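Local coordinates for putative membrane protein COG4129 (PDB 3KMI), which is of unknown function but is probably an aromatic acid exporter of the membrane, represented here by its helical C-terminal domain, at residues V24-A29 with I115-F120; H106-F111 with L159-L164; S54-T59 with F73-M78; T47-I52 with S83-L88; D30-P35 with S96-T101. All blocks are in the same frame, centred on the assembly; numbering follows the deposited sequence.

Contact 1: V24-A29 with I115-F120; sequences VLIDIA and IGYTEF
Ile26 lays its CD1 methyl over one face of the Tyr117 ring in a CH-pi contact, 3.7 Å from the ring centroid and 21° off the ring normal. The methyl sits nearest the CZ and CE2 side of the ring, while Ile26 CG2 approaches Tyr117 OH. Tyr117 can offer a face here because its CG lies beside its own backbone N (chi1 -74°), which lets the ring reach back to the other helix. This pair and the glycine beside it form the tight part. Gly116, with no side chain, lets the backbones come close, the CA atoms of Gly116 and Ile26 being 5.7 Å apart. Leu25 fills the inner side, its CD2 meeting Ile115 CG2 at 3.6 Å; both residues are buried, as suits branched apolar chains. The solvent side begins at Tyr117 itself, which is exposed: its amphipathic ring covers Ile26 while remaining at the surface. Beyond it the contact ends, for Thr118 leaves helical geometry and the chain turns away. Helix 7-33 thus packs against the C-terminal end of helix 103-117, with Phe167 of helix 148-176 and Leu88 of helix 68-95 touching Leu25 from within the bundle.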
# COMPACT_ATOMS: atom_id res chain seq x y z
N VAL A 24 12.41 -9.59 -7.29
CA VAL A 24 11.68 -8.49 -7.89
C VAL A 24 12.08 -7.20 -7.15
O VAL A 24 12.23 -6.17 -7.75
CB VAL A 24 10.13 -8.70 -7.85
CG1 VAL A 24 9.40 -7.43 -8.35
CG2 VAL A 24 9.71 -9.92 -8.69
N LEU A 25 12.18 -7.27 -5.82
CA LEU A 25 12.59 -6.09 -5.05
C LEU A 25 13.95 -5.54 -5.52
O LEU A 25 14.14 -4.32 -5.70
CB LEU A 25 12.58 -6.42 -3.54
CG LEU A 25 12.85 -5.23 -2.63
CD1 LEU A 25 11.61 -4.29 -2.55
CD2 LEU A 25 13.24 -5.66 -1.18
N ILE A 26 14.91 -6.43 -5.70
CA ILE A 26 16.24 -6.03 -6.16
C ILE A 26 16.17 -5.45 -7.59
O ILE A 26 16.90 -4.51 -7.92
CB ILE A 26 17.21 -7.25 -6.07
CG1 ILE A 26 17.47 -7.59 -4.60
CG2 ILE A 26 18.49 -7.00 -6.84
CD1 ILE A 26 17.86 -9.07 -4.34
N ASP A 27 15.31 -6.03 -8.44
CA ASP A 27 15.10 -5.46 -9.79
C ASP A 27 14.68 -4.02 -9.66
O ASP A 27 15.15 -3.19 -10.42
CB ASP A 27 13.98 -6.15 -10.58
CG ASP A 27 14.32 -7.55 -10.98
OD1 ASP A 27 15.52 -7.87 -11.03
OD2 ASP A 27 13.38 -8.33 -11.27
N ILE A 28 13.77 -3.74 -8.71
CA ILE A 28 13.32 -2.36 -8.45
C ILE A 28 14.50 -1.42 -8.05
O ILE A 28 14.70 -0.34 -8.65
CB ILE A 28 12.14 -2.31 -7.44
CG1 ILE A 28 10.88 -2.86 -8.13
CG2 ILE A 28 11.90 -0.89 -6.94
CD1 ILE A 28 9.84 -3.44 -7.12
N ALA A 29 15.29 -1.85 -7.09
CA ALA A 29 16.49 -1.06 -6.68
C ALA A 29 17.38 -0.74 -7.91
O ALA A 29 17.93 0.35 -8.01
CB ALA A 29 17.30 -1.81 -5.64
N ILE A 115 17.92 -4.57 1.85
CA ILE A 115 16.72 -5.33 2.22
C ILE A 115 16.65 -6.64 1.40
O ILE A 115 16.41 -7.73 1.95
CB ILE A 115 15.41 -4.50 2.04
CG1 ILE A 115 15.37 -3.26 2.97
CG2 ILE A 115 14.18 -5.43 2.24
CD1 ILE A 115 14.16 -2.28 2.70
N GLY A 116 16.82 -6.54 0.10
CA GLY A 116 16.69 -7.71 -0.75
C GLY A 116 17.66 -8.83 -0.41
O GLY A 116 17.34 -10.01 -0.59
N TYR A 117 18.86 -8.48 0.08
CA TYR A 117 19.93 -9.48 0.32
C TYR A 117 20.13 -9.93 1.76
O TYR A 117 20.94 -10.83 2.02
CB TYR A 117 21.28 -8.98 -0.23
CG TYR A 117 21.31 -9.04 -1.74
CD1 TYR A 117 21.48 -10.27 -2.40
CD2 TYR A 117 21.14 -7.91 -2.51
CE1 TYR A 117 21.48 -10.35 -3.78
CE2 TYR A 117 21.15 -7.98 -3.88
CZ TYR A 117 21.32 -9.20 -4.50
OH TYR A 117 21.35 -9.26 -5.88
N THR A 118 19.41 -9.29 2.69
CA THR A 118 19.60 -9.59 4.10
C THR A 118 18.59 -10.63 4.56
O THR A 118 17.37 -10.43 4.47
CB THR A 118 19.49 -8.29 4.98
OG1 THR A 118 20.46 -7.32 4.54
CG2 THR A 118 19.74 -8.60 6.46
N GLU A 119 19.10 -11.75 5.06
CA GLU A 119 18.25 -12.78 5.66
C GLU A 119 17.71 -12.23 6.98
O GLU A 119 18.46 -11.66 7.77
CB GLU A 119 19.05 -14.06 5.89
CG GLU A 119 19.29 -14.88 4.63
CD GLU A 119 18.03 -15.08 3.81
OE1 GLU A 119 17.09 -15.72 4.32
OE2 GLU A 119 17.98 -14.58 2.65
N PHE A 120 16.41 -12.37 7.22
CA PHE A 120 15.81 -11.82 8.41
C PHE A 120 16.18 -12.70 9.58
O PHE A 120 16.00 -13.92 9.54
CB PHE A 120 14.30 -11.66 8.25
CG PHE A 120 13.87 -10.26 7.86
CD1 PHE A 120 14.47 -9.60 6.79
CD2 PHE A 120 12.87 -9.61 8.58
CE1 PHE A 120 14.06 -8.30 6.44
CE2 PHE A 120 12.45 -8.33 8.23
CZ PHE A 120 13.05 -7.68 7.15

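Contact 2: H106-F111 with L159-L164; sequences HILSAF and LCLTEL
Leu108 reaches from helix 103-117 into a group of three residues on helix 148-176, and its two methyls divide the work. CD1 touches both Leu161 CD2, at 3.6 Å, and Leu164 CD1, at 3.7 Å, whereas CD2 meets Cys160 CB at 3.8 Å. The fork is carried across the interface by an extended first torsion, with CG trans to the backbone N (chi1 176°). Leu108 and Leu161 run past one another in opposing directions and meet through their methyls; Leu164 lies slantwise to Leu108. One turn further along, Phe111 lies on the same side of its helix, and its CD2 comes to 4.2 Å from Leu164 CD1, obliquely to the ring. Leu164 CD1 therefore touches two residues of the other helix, one aliphatic and one aromatic. All five touching residues are buried, and the contact is purely apolar: leucine supplies flexible branches to fill the 11.8 Å between the segment axes, and the small cysteine probably leaves room for the leucine methyl. Leu132 and Met136 of helix 124-140 also touch Leu161, and Ile32 of helix 7-33 covers Leu108. With a 15° angle between nearly parallel segments, this is the side-by-side packing of long helices in an all-helical bundle.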
# COMPACT_ATOMS: atom_id res chain seq x y z
N HIS A 106 19.98 7.27 -4.97
CA HIS A 106 21.06 6.29 -4.83
C HIS A 106 21.06 5.66 -3.42
O HIS A 106 21.28 4.48 -3.29
CB HIS A 106 22.41 6.96 -5.11
CG HIS A 106 22.67 7.22 -6.57
ND1 HIS A 106 23.01 6.21 -7.45
CD2 HIS A 106 22.71 8.37 -7.28
CE1 HIS A 106 23.22 6.73 -8.65
NE2 HIS A 106 23.05 8.04 -8.57
N ILE A 107 20.77 6.44 -2.39
CA ILE A 107 20.74 5.92 -1.01
C ILE A 107 19.52 4.98 -0.82
O ILE A 107 19.64 3.92 -0.19
CB ILE A 107 20.76 7.08 0.02
CG1 ILE A 107 22.17 7.68 0.10
CG2 ILE A 107 20.30 6.62 1.45
CD1 ILE A 107 22.20 9.07 0.67
N LEU A 108 18.38 5.37 -1.39
CA LEU A 108 17.19 4.54 -1.39
C LEU A 108 17.47 3.21 -2.10
O LEU A 108 17.12 2.12 -1.61
CB LEU A 108 16.02 5.26 -2.11
CG LEU A 108 14.80 4.34 -2.21
CD1 LEU A 108 14.30 4.03 -0.79
CD2 LEU A 108 13.71 4.94 -3.08
N SER A 109 18.07 3.29 -3.27
CA SER A 109 18.41 2.09 -3.99
C SER A 109 19.34 1.15 -3.19
O SER A 109 19.11 -0.06 -3.13
CB SER A 109 19.07 2.47 -5.30
OG SER A 109 19.53 1.31 -5.96
N ALA A 110 20.36 1.72 -2.54
CA ALA A 110 21.25 0.93 -1.68
C ALA A 110 20.46 0.26 -0.56
O ALA A 110 20.68 -0.92 -0.26
CB ALA A 110 22.37 1.83 -1.11
N PHE A 111 19.53 0.99 0.02
CA PHE A 111 18.71 0.46 1.14
C PHE A 111 17.81 -0.71 0.68
O PHE A 111 17.67 -1.72 1.39
CB PHE A 111 17.90 1.60 1.78
CG PHE A 111 17.04 1.17 2.96
CD1 PHE A 111 17.61 0.55 4.07
CD2 PHE A 111 15.68 1.44 2.96
CE1 PHE A 111 16.79 0.15 5.17
CE2 PHE A 111 14.86 1.06 4.04
CZ PHE A 111 15.43 0.40 5.14
N LEU A 159 7.12 8.45 -1.33
CA LEU A 159 6.07 7.43 -1.48
C LEU A 159 6.65 6.02 -1.48
O LEU A 159 5.99 5.06 -1.00
CB LEU A 159 5.23 7.65 -2.75
CG LEU A 159 4.33 8.89 -2.84
CD1 LEU A 159 4.17 9.34 -4.27
CD2 LEU A 159 3.01 8.65 -2.17
N CYS A 160 7.87 5.90 -2.03
CA CYS A 160 8.63 4.63 -1.92
C CYS A 160 8.87 4.19 -0.47
O CYS A 160 8.69 3.03 -0.13
CB CYS A 160 9.94 4.74 -2.67
SG CYS A 160 9.68 4.73 -4.45
N LEU A 161 9.26 5.15 0.39
CA LEU A 161 9.48 4.85 1.81
C LEU A 161 8.21 4.36 2.50
O LEU A 161 8.26 3.45 3.35
CB LEU A 161 10.05 6.08 2.56
CG LEU A 161 11.37 6.62 2.01
CD1 LEU A 161 11.91 7.72 2.91
CD2 LEU A 161 12.37 5.50 1.87
N THR A 162 7.07 4.94 2.11
CA THR A 162 5.79 4.48 2.63
C THR A 162 5.57 3.01 2.31
O THR A 162 5.20 2.23 3.19
CB THR A 162 4.61 5.34 2.12
OG1 THR A 162 4.78 6.68 2.61
CG2 THR A 162 3.34 4.81 2.65
N GLU A 163 5.78 2.64 1.06
CA GLU A 163 5.59 1.25 0.62
C GLU A 163 6.59 0.32 1.32
O GLU A 163 6.23 -0.76 1.82
CB GLU A 163 5.72 1.13 -0.90
CG GLU A 163 4.62 1.88 -1.66
CD GLU A 163 3.20 1.37 -1.33
OE1 GLU A 163 2.97 0.15 -1.16
OE2 GLU A 163 2.30 2.22 -1.24
N LEU A 164 7.83 0.78 1.44
CA LEU A 164 8.86 -0.01 2.08
C LEU A 164 8.59 -0.29 3.55
O LEU A 164 9.00 -1.32 4.06
CB LEU A 164 10.25 0.64 1.90
CG LEU A 164 10.85 0.52 0.50
CD1 LEU A 164 12.19 1.33 0.54
CD2 LEU A 164 11.17 -0.97 0.14

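Contact 3: S54-T59 with F73-M78; sequences SSISET and FFLEHM
Phe74 lays its ring alongside Thr59, with its far edge at Ser55, one turn away on helix 41-61. Ser55 CB lies in the ring plane with Phe74 CZ 3.7 Å away, and the Thr59 methyl CG2 comes to 3.6 Å from Phe74 CD2. Thr59 and the ring lie slantwise to each other; the position of the threonine hydroxyl is less certain. The ring gets across because the Phe74 side chain leaves its helix fully extended from the backbone N (chi1 -177°). Small residues suit the positions beside the ring: Ser55 leaves room for an aromatic edge and turns its hydroxyl back to the carbonyl of Leu51. Next to them, Ile56 spreads over two partners, CG1 to Met78 CG at 4.1 Å and CG2 to Leu75 CD2 at 4.3 Å. Met78, a selenomethionine in this crystal, is modelled in two conformers; methionine's flexible chain can follow the neighbouring Ile56 and Ser55. Ile10 and Leu17 of helix 7-33 close over Phe74 and Met78, while Tyr60 of the second subunit packs on Leu75. The segments run at 155°, with axes 10.7 Å apart: an antiparallel helical hairpin, helices 41-61 and 68-95 being consecutive in the chain.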
# COMPACT_ATOMS: atom_id res chain seq x y z
N SER A 54 0.16 -21.12 -8.70
CA SER A 54 0.29 -22.56 -8.58
C SER A 54 0.26 -22.99 -7.11
O SER A 54 -0.31 -24.05 -6.77
CB SER A 54 1.49 -23.11 -9.35
OG SER A 54 2.70 -22.50 -8.97
N SER A 55 0.84 -22.19 -6.23
CA SER A 55 0.89 -22.57 -4.83
C SER A 55 -0.50 -22.56 -4.25
O SER A 55 -0.87 -23.48 -3.52
CB SER A 55 1.84 -21.65 -4.06
OG SER A 55 3.14 -21.81 -4.62
N ILE A 56 -1.29 -21.55 -4.59
CA ILE A 56 -2.66 -21.46 -4.08
C ILE A 56 -3.54 -22.53 -4.69
O ILE A 56 -4.32 -23.18 -3.96
CB ILE A 56 -3.26 -20.07 -4.36
CG1 ILE A 56 -2.64 -19.06 -3.41
CG2 ILE A 56 -4.75 -20.04 -4.06
CD1 ILE A 56 -3.00 -17.59 -3.78
N SER A 57 -3.39 -22.76 -6.00
CA SER A 57 -4.19 -23.77 -6.69
C SER A 57 -3.93 -25.14 -6.12
O SER A 57 -4.86 -25.92 -5.92
CB SER A 57 -3.92 -23.78 -8.20
OG SER A 57 -4.77 -24.75 -8.82
N GLU A 58 -2.67 -25.44 -5.84
CA GLU A 58 -2.30 -26.69 -5.18
C GLU A 58 -2.94 -26.81 -3.78
O GLU A 58 -3.44 -27.86 -3.41
CB GLU A 58 -0.79 -26.85 -5.12
CG GLU A 58 -0.35 -28.18 -4.45
CD GLU A 58 0.99 -28.69 -4.97
OE1 GLU A 58 1.87 -27.86 -5.27
OE2 GLU A 58 1.14 -29.93 -5.10
N THR A 59 -2.96 -25.72 -3.03
CA THR A 59 -3.54 -25.74 -1.70
C THR A 59 -5.05 -26.02 -1.79
O THR A 59 -5.58 -26.80 -1.01
CB THR A 59 -3.24 -24.44 -0.93
OG1 THR A 59 -1.82 -24.26 -0.86
CG2 THR A 59 -3.86 -24.48 0.52
N PHE A 73 -2.21 -22.18 7.97
CA PHE A 73 -0.84 -21.67 7.97
C PHE A 73 -0.44 -21.28 6.56
O PHE A 73 0.23 -20.28 6.35
CB PHE A 73 0.15 -22.71 8.50
CG PHE A 73 0.42 -22.60 9.97
CD1 PHE A 73 1.37 -21.72 10.45
CD2 PHE A 73 -0.27 -23.39 10.87
CE1 PHE A 73 1.62 -21.62 11.81
CE2 PHE A 73 -0.02 -23.29 12.23
CZ PHE A 73 0.93 -22.41 12.70
N PHE A 74 -0.87 -22.08 5.59
CA PHE A 74 -0.50 -21.82 4.24
C PHE A 74 -1.19 -20.60 3.62
O PHE A 74 -0.51 -19.70 3.17
CB PHE A 74 -0.66 -23.03 3.34
CG PHE A 74 -0.20 -22.75 1.97
CD1 PHE A 74 1.14 -22.95 1.61
CD2 PHE A 74 -1.07 -22.19 1.04
CE1 PHE A 74 1.58 -22.64 0.32
CE2 PHE A 74 -0.64 -21.88 -0.24
CZ PHE A 74 0.68 -22.11 -0.60
N LEU A 75 -2.51 -20.57 3.59
CA LEU A 75 -3.25 -19.48 2.92
C LEU A 75 -3.00 -18.12 3.59
O LEU A 75 -2.88 -17.09 2.88
CB LEU A 75 -4.75 -19.81 2.79
CG LEU A 75 -5.19 -20.75 1.65
CD1 LEU A 75 -6.70 -20.90 1.62
CD2 LEU A 75 -4.71 -20.34 0.24
N GLU A 76 -2.87 -18.12 4.91
CA GLU A 76 -2.48 -16.92 5.62
C GLU A 76 -1.08 -16.43 5.25
O GLU A 76 -0.84 -15.22 5.18
CB GLU A 76 -2.66 -17.07 7.15
CG GLU A 76 -4.16 -17.15 7.56
CD GLU A 76 -4.41 -17.29 9.08
OE1 GLU A 76 -3.44 -17.38 9.87
OE2 GLU A 76 -5.60 -17.34 9.48
N HIS A 77 -0.15 -17.35 5.01
CA HIS A 77 1.17 -16.95 4.57
C HIS A 77 1.11 -16.41 3.14
O HIS A 77 1.84 -15.47 2.81
CB HIS A 77 2.18 -18.11 4.68
CG HIS A 77 3.56 -17.74 4.26
ND1 HIS A 77 3.98 -17.83 2.94
CD2 HIS A 77 4.60 -17.24 4.96
CE1 HIS A 77 5.23 -17.38 2.86
NE2 HIS A 77 5.63 -17.03 4.07
N MSE A 78 0.26 -17.02 2.31
CA MSE A 78 0.08 -16.60 0.92
C MSE A 78 -0.49 -15.19 0.88
O MSE A 78 -0.16 -14.41 -0.01
CB MSE A 78 -0.85 -17.55 0.17
CG MSE A 78 -0.29 -18.93 -0.08
SE MSE A 78 1.47 -18.96 -0.92
CE MSE A 78 1.19 -17.61 -2.29

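Contact 4: T47-I52 with S83-L88; sequences TLNSLI and SQRDIL
The guanidinium of Arg85 meets its polar partners at its edges. Asn49 OD1 lies near its plane beside NH1, and the carboxylate of Asp86 takes another part of the edge; Ile52 CD1 approaches NH1 obliquely, at 3.7 Å. The amide of Asn49 is turned 56° from the guanidinium, and the two side chains cross at about a right angle. The bond from Arg85 NH1 to Asn49 OD1 is short, 2.7 Å, and nearly straight at the hydrogen, but the donor stands above the amide carbonyl plane instead of on a lone pair. Arg85 arrives there by starting across the gap, with chi1 at -176°, and then bending at chi2 and chi3, which folds the head back toward its own helix. There NE forms a salt bridge to Asp86 OD1, 2.9 Å away, approaching the oxygen from its anti side and tilted from the carboxylate plane. The aliphatic stem is used as well: Leu48 CD2 packs on Arg85 CG at 3.9 Å and on Leu88 CD1 at 4.0 Å, so leucines fill the inner side while the polar groups stay partly exposed. Segments 47-52 and 83-88 run antiparallel, at 159°. Gripped by Asn49 across the interface and Asp86 on its own helix, the guanidinium is restrained in its rotation; the carboxylate probably balances the arginine's charge locally, while neutral Asn49 links the helices through one directional bond.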
# COMPACT_ATOMS: atom_id res chain seq x y z
N THR A 47 7.05 -14.61 -13.05
CA THR A 47 7.44 -15.87 -12.40
C THR A 47 6.83 -15.95 -10.99
O THR A 47 6.29 -16.99 -10.55
CB THR A 47 8.99 -15.99 -12.27
OG1 THR A 47 9.60 -15.90 -13.57
CG2 THR A 47 9.42 -17.28 -11.54
N LEU A 48 6.95 -14.86 -10.25
CA LEU A 48 6.38 -14.78 -8.91
C LEU A 48 4.87 -14.90 -8.94
O LEU A 48 4.31 -15.65 -8.13
CB LEU A 48 6.79 -13.48 -8.23
CG LEU A 48 5.98 -13.06 -6.98
CD1 LEU A 48 6.37 -13.96 -5.84
CD2 LEU A 48 6.29 -11.61 -6.62
N ASN A 49 4.19 -14.19 -9.85
CA ASN A 49 2.75 -14.34 -9.96
C ASN A 49 2.37 -15.79 -10.29
O ASN A 49 1.39 -16.31 -9.75
CB ASN A 49 2.16 -13.39 -11.03
CG ASN A 49 1.98 -11.96 -10.52
OD1 ASN A 49 1.89 -11.73 -9.31
ND2 ASN A 49 1.89 -11.02 -11.45
N SER A 50 3.14 -16.43 -11.19
CA SER A 50 2.80 -17.82 -11.60
C SER A 50 2.99 -18.80 -10.41
O SER A 50 2.20 -19.75 -10.24
CB SER A 50 3.61 -18.26 -12.81
OG SER A 50 3.37 -17.41 -13.90
N LEU A 51 4.02 -18.57 -9.60
CA LEU A 51 4.22 -19.36 -8.36
C LEU A 51 3.19 -19.12 -7.26
O LEU A 51 2.83 -20.05 -6.48
CB LEU A 51 5.63 -19.13 -7.76
CG LEU A 51 6.00 -20.14 -6.64
CD1 LEU A 51 5.84 -21.57 -7.04
CD2 LEU A 51 7.43 -19.93 -6.11
N ILE A 52 2.74 -17.88 -7.15
CA ILE A 52 1.67 -17.57 -6.21
C ILE A 52 0.43 -18.33 -6.65
O ILE A 52 -0.26 -18.95 -5.82
CB ILE A 52 1.35 -16.03 -6.19
CG1 ILE A 52 2.42 -15.29 -5.38
CG2 ILE A 52 -0.10 -15.81 -5.65
CD1 ILE A 52 2.47 -13.71 -5.60
N SER A 83 0.28 -9.57 -0.60
CA SER A 83 0.50 -8.19 -0.12
C SER A 83 1.88 -7.62 -0.51
O SER A 83 2.01 -6.44 -0.87
CB SER A 83 0.38 -8.17 1.39
OG SER A 83 -0.97 -8.16 1.78
N GLN A 84 2.92 -8.45 -0.41
CA GLN A 84 4.29 -8.05 -0.84
C GLN A 84 4.31 -7.83 -2.34
O GLN A 84 4.93 -6.89 -2.78
CB GLN A 84 5.35 -9.11 -0.49
CG GLN A 84 5.49 -9.39 1.03
CD GLN A 84 6.04 -8.17 1.79
OE1 GLN A 84 5.43 -7.10 1.78
NE2 GLN A 84 7.19 -8.34 2.43
N ARG A 85 3.68 -8.74 -3.10
CA ARG A 85 3.61 -8.62 -4.57
C ARG A 85 2.94 -7.28 -4.96
O ARG A 85 3.43 -6.57 -5.85
CB ARG A 85 2.87 -9.84 -5.18
CG ARG A 85 2.83 -9.86 -6.74
CD ARG A 85 1.64 -9.04 -7.33
NE ARG A 85 0.42 -9.27 -6.55
CZ ARG A 85 -0.28 -10.40 -6.53
NH1 ARG A 85 0.05 -11.44 -7.32
NH2 ARG A 85 -1.35 -10.47 -5.75
N ASP A 86 1.80 -6.97 -4.34
CA ASP A 86 1.14 -5.69 -4.58
C ASP A 86 2.07 -4.47 -4.29
O ASP A 86 2.06 -3.49 -5.03
CB ASP A 86 -0.16 -5.56 -3.74
CG ASP A 86 -1.28 -6.49 -4.24
OD1 ASP A 86 -1.10 -7.15 -5.29
OD2 ASP A 86 -2.31 -6.62 -3.56
N ILE A 87 2.82 -4.54 -3.19
CA ILE A 87 3.71 -3.43 -2.79
C ILE A 87 4.85 -3.31 -3.80
O ILE A 87 5.26 -2.19 -4.14
CB ILE A 87 4.27 -3.65 -1.37
CG1 ILE A 87 3.19 -3.43 -0.30
CG2 ILE A 87 5.50 -2.73 -1.05
CD1 ILE A 87 3.59 -4.02 1.07
N LEU A 88 5.34 -4.44 -4.29
CA LEU A 88 6.31 -4.44 -5.40
C LEU A 88 5.78 -3.71 -6.62
O LEU A 88 6.48 -2.85 -7.20
CB LEU A 88 6.75 -5.87 -5.79
CG LEU A 88 7.58 -6.66 -4.76
CD1 LEU A 88 7.68 -8.16 -5.16
CD2 LEU A 88 8.99 -6.04 -4.60

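Contact 5: D30-P35 with S96-T101; sequences DIIVNP and SQLNST
Thr101, Ile32 and Leu98 carry this contact, in which the C-terminal end of helix 7-33 in the helical bundle meets the loop that joins helices 68-95 and 103-117. Thr101 has the most surface buried. It straddles the carbonyl of Ile32, with its methyl CG2 at 3.4 Å from Ile32 O and also 4.2 Å from Val33 CA. A threonine suits the place because one branch can address a polar carbonyl near the helix end while the other packs on its carbon atoms. Ile32 comes next. Its CG2 meets Leu98 CD1 at 4.2 Å, the two side chains lying aslant, and the same CG2 also faces the Thr101 methyl. Leu98 points toward the helix from an otherwise largely polar loop. Pro35 adds a lighter touch, its CD 4.5 Å from Thr101 OG1. Asn153, Ile156 and Leu157 of helix 148-176 also pack on Leu98, while Ala105 and Ile112 of helix 103-117 cover Ile32, so the loop packs against helices 7-33 and 148-176 at the surface. The polar link is the approach of Thr101 OG1 to Ile32 O, 3.0 Å apart, a possible hydrogen bond whose proton has another acceptor within reach.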
# COMPACT_ATOMS: atom_id res chain seq x y z
N ASP A 30 17.54 -1.71 -8.83
CA ASP A 30 18.39 -1.52 -10.03
C ASP A 30 17.79 -0.52 -11.01
O ASP A 30 18.51 0.16 -11.75
CB ASP A 30 18.58 -2.85 -10.77
CG ASP A 30 19.42 -3.86 -10.00
OD1 ASP A 30 20.22 -3.43 -9.15
OD2 ASP A 30 19.27 -5.09 -10.23
N ILE A 31 16.46 -0.48 -11.06
CA ILE A 31 15.77 0.44 -11.96
C ILE A 31 15.99 1.90 -11.52
O ILE A 31 16.21 2.80 -12.36
CB ILE A 31 14.28 0.10 -12.11
CG1 ILE A 31 14.13 -1.15 -13.00
CG2 ILE A 31 13.54 1.31 -12.72
CD1 ILE A 31 12.84 -1.92 -12.85
N ILE A 32 15.99 2.14 -10.20
CA ILE A 32 16.27 3.49 -9.69
C ILE A 32 17.58 4.05 -10.27
O ILE A 32 17.63 5.22 -10.68
CB ILE A 32 16.27 3.54 -8.13
CG1 ILE A 32 14.91 3.13 -7.61
CG2 ILE A 32 16.72 4.93 -7.59
CD1 ILE A 32 14.87 2.75 -6.13
N VAL A 33 18.61 3.20 -10.31
CA VAL A 33 19.96 3.61 -10.73
C VAL A 33 20.14 3.55 -12.24
O VAL A 33 20.83 4.38 -12.80
CB VAL A 33 21.08 2.77 -10.06
CG1 VAL A 33 22.45 3.19 -10.58
CG2 VAL A 33 21.05 2.96 -8.58
N ASN A 34 19.51 2.59 -12.90
CA ASN A 34 19.53 2.51 -14.39
C ASN A 34 18.14 2.45 -15.01
O ASN A 34 17.72 1.39 -15.44
CB ASN A 34 20.28 1.25 -14.84
CG ASN A 34 21.68 1.21 -14.34
OD1 ASN A 34 22.58 1.85 -14.90
ND2 ASN A 34 21.90 0.43 -13.29
N PRO A 35 17.42 3.59 -15.07
CA PRO A 35 16.03 3.54 -15.54
C PRO A 35 15.83 2.89 -16.91
O PRO A 35 14.81 2.22 -17.15
CB PRO A 35 15.60 5.02 -15.59
CG PRO A 35 16.83 5.83 -15.30
CD PRO A 35 17.78 4.94 -14.58
N SER A 96 9.33 3.95 -11.73
CA SER A 96 9.23 4.15 -13.18
C SER A 96 8.82 5.59 -13.54
O SER A 96 8.88 5.99 -14.70
CB SER A 96 8.29 3.13 -13.84
OG SER A 96 6.94 3.34 -13.49
N GLN A 97 8.44 6.38 -12.53
CA GLN A 97 8.17 7.81 -12.73
C GLN A 97 9.37 8.73 -12.48
O GLN A 97 9.33 9.89 -12.85
CB GLN A 97 6.98 8.25 -11.88
CG GLN A 97 5.65 7.68 -12.34
CD GLN A 97 4.53 7.96 -11.34
OE1 GLN A 97 3.98 7.05 -10.75
NE2 GLN A 97 4.21 9.23 -11.15
N LEU A 98 10.44 8.23 -11.85
CA LEU A 98 11.62 9.10 -11.56
C LEU A 98 12.22 9.69 -12.83
O LEU A 98 12.37 8.99 -13.83
CB LEU A 98 12.69 8.32 -10.78
CG LEU A 98 12.32 7.96 -9.34
CD1 LEU A 98 13.23 6.88 -8.80
CD2 LEU A 98 12.34 9.15 -8.39
N ASN A 99 12.56 10.98 -12.76
CA ASN A 99 13.15 11.79 -13.86
C ASN A 99 14.68 11.91 -13.77
O ASN A 99 15.33 12.35 -14.73
CB ASN A 99 12.63 13.25 -13.80
CG ASN A 99 11.15 13.38 -14.07
OD1 ASN A 99 10.31 12.88 -13.32
ND2 ASN A 99 10.81 14.11 -15.13
N SER A 100 15.25 11.53 -12.63
CA SER A 100 16.64 11.87 -12.28
C SER A 100 17.03 10.82 -11.21
O SER A 100 16.13 10.22 -10.61
CB SER A 100 16.63 13.28 -11.66
OG SER A 100 17.92 13.79 -11.40
N THR A 101 18.31 10.61 -10.96
CA THR A 101 18.72 9.77 -9.84
C THR A 101 19.59 10.59 -8.89
O THR A 101 20.82 10.46 -8.93
CB THR A 101 19.52 8.52 -10.30
OG1 THR A 101 18.84 7.90 -11.38
CG2 THR A 101 19.68 7.50 -9.16

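In the fold
The five contacts tie together one all-helical domain and are spread along its bundle, contacts 3 and 5 being farthest apart, about 34 Å between centres. Contacts 3 and 4 share helices 41-61 and 68-95, with centres about 13 Å apart, and contact 3 falls within the chain spanned by contact 4. Contact 1 spans both, and brings helix 7-33 to helix 103-117, which contact 2 then joins to helix 148-176; contacts 1 and 2 have centres about 11 Å apart, and Ala29 O lies 2.8 Å from Ser109 OG. Contact 5 joins the end of helix 7-33 to the loop between helices 68-95 and 103-117. Contacts 2 and 3 also touch the second subunit, so the same bundle contributes to the dimer.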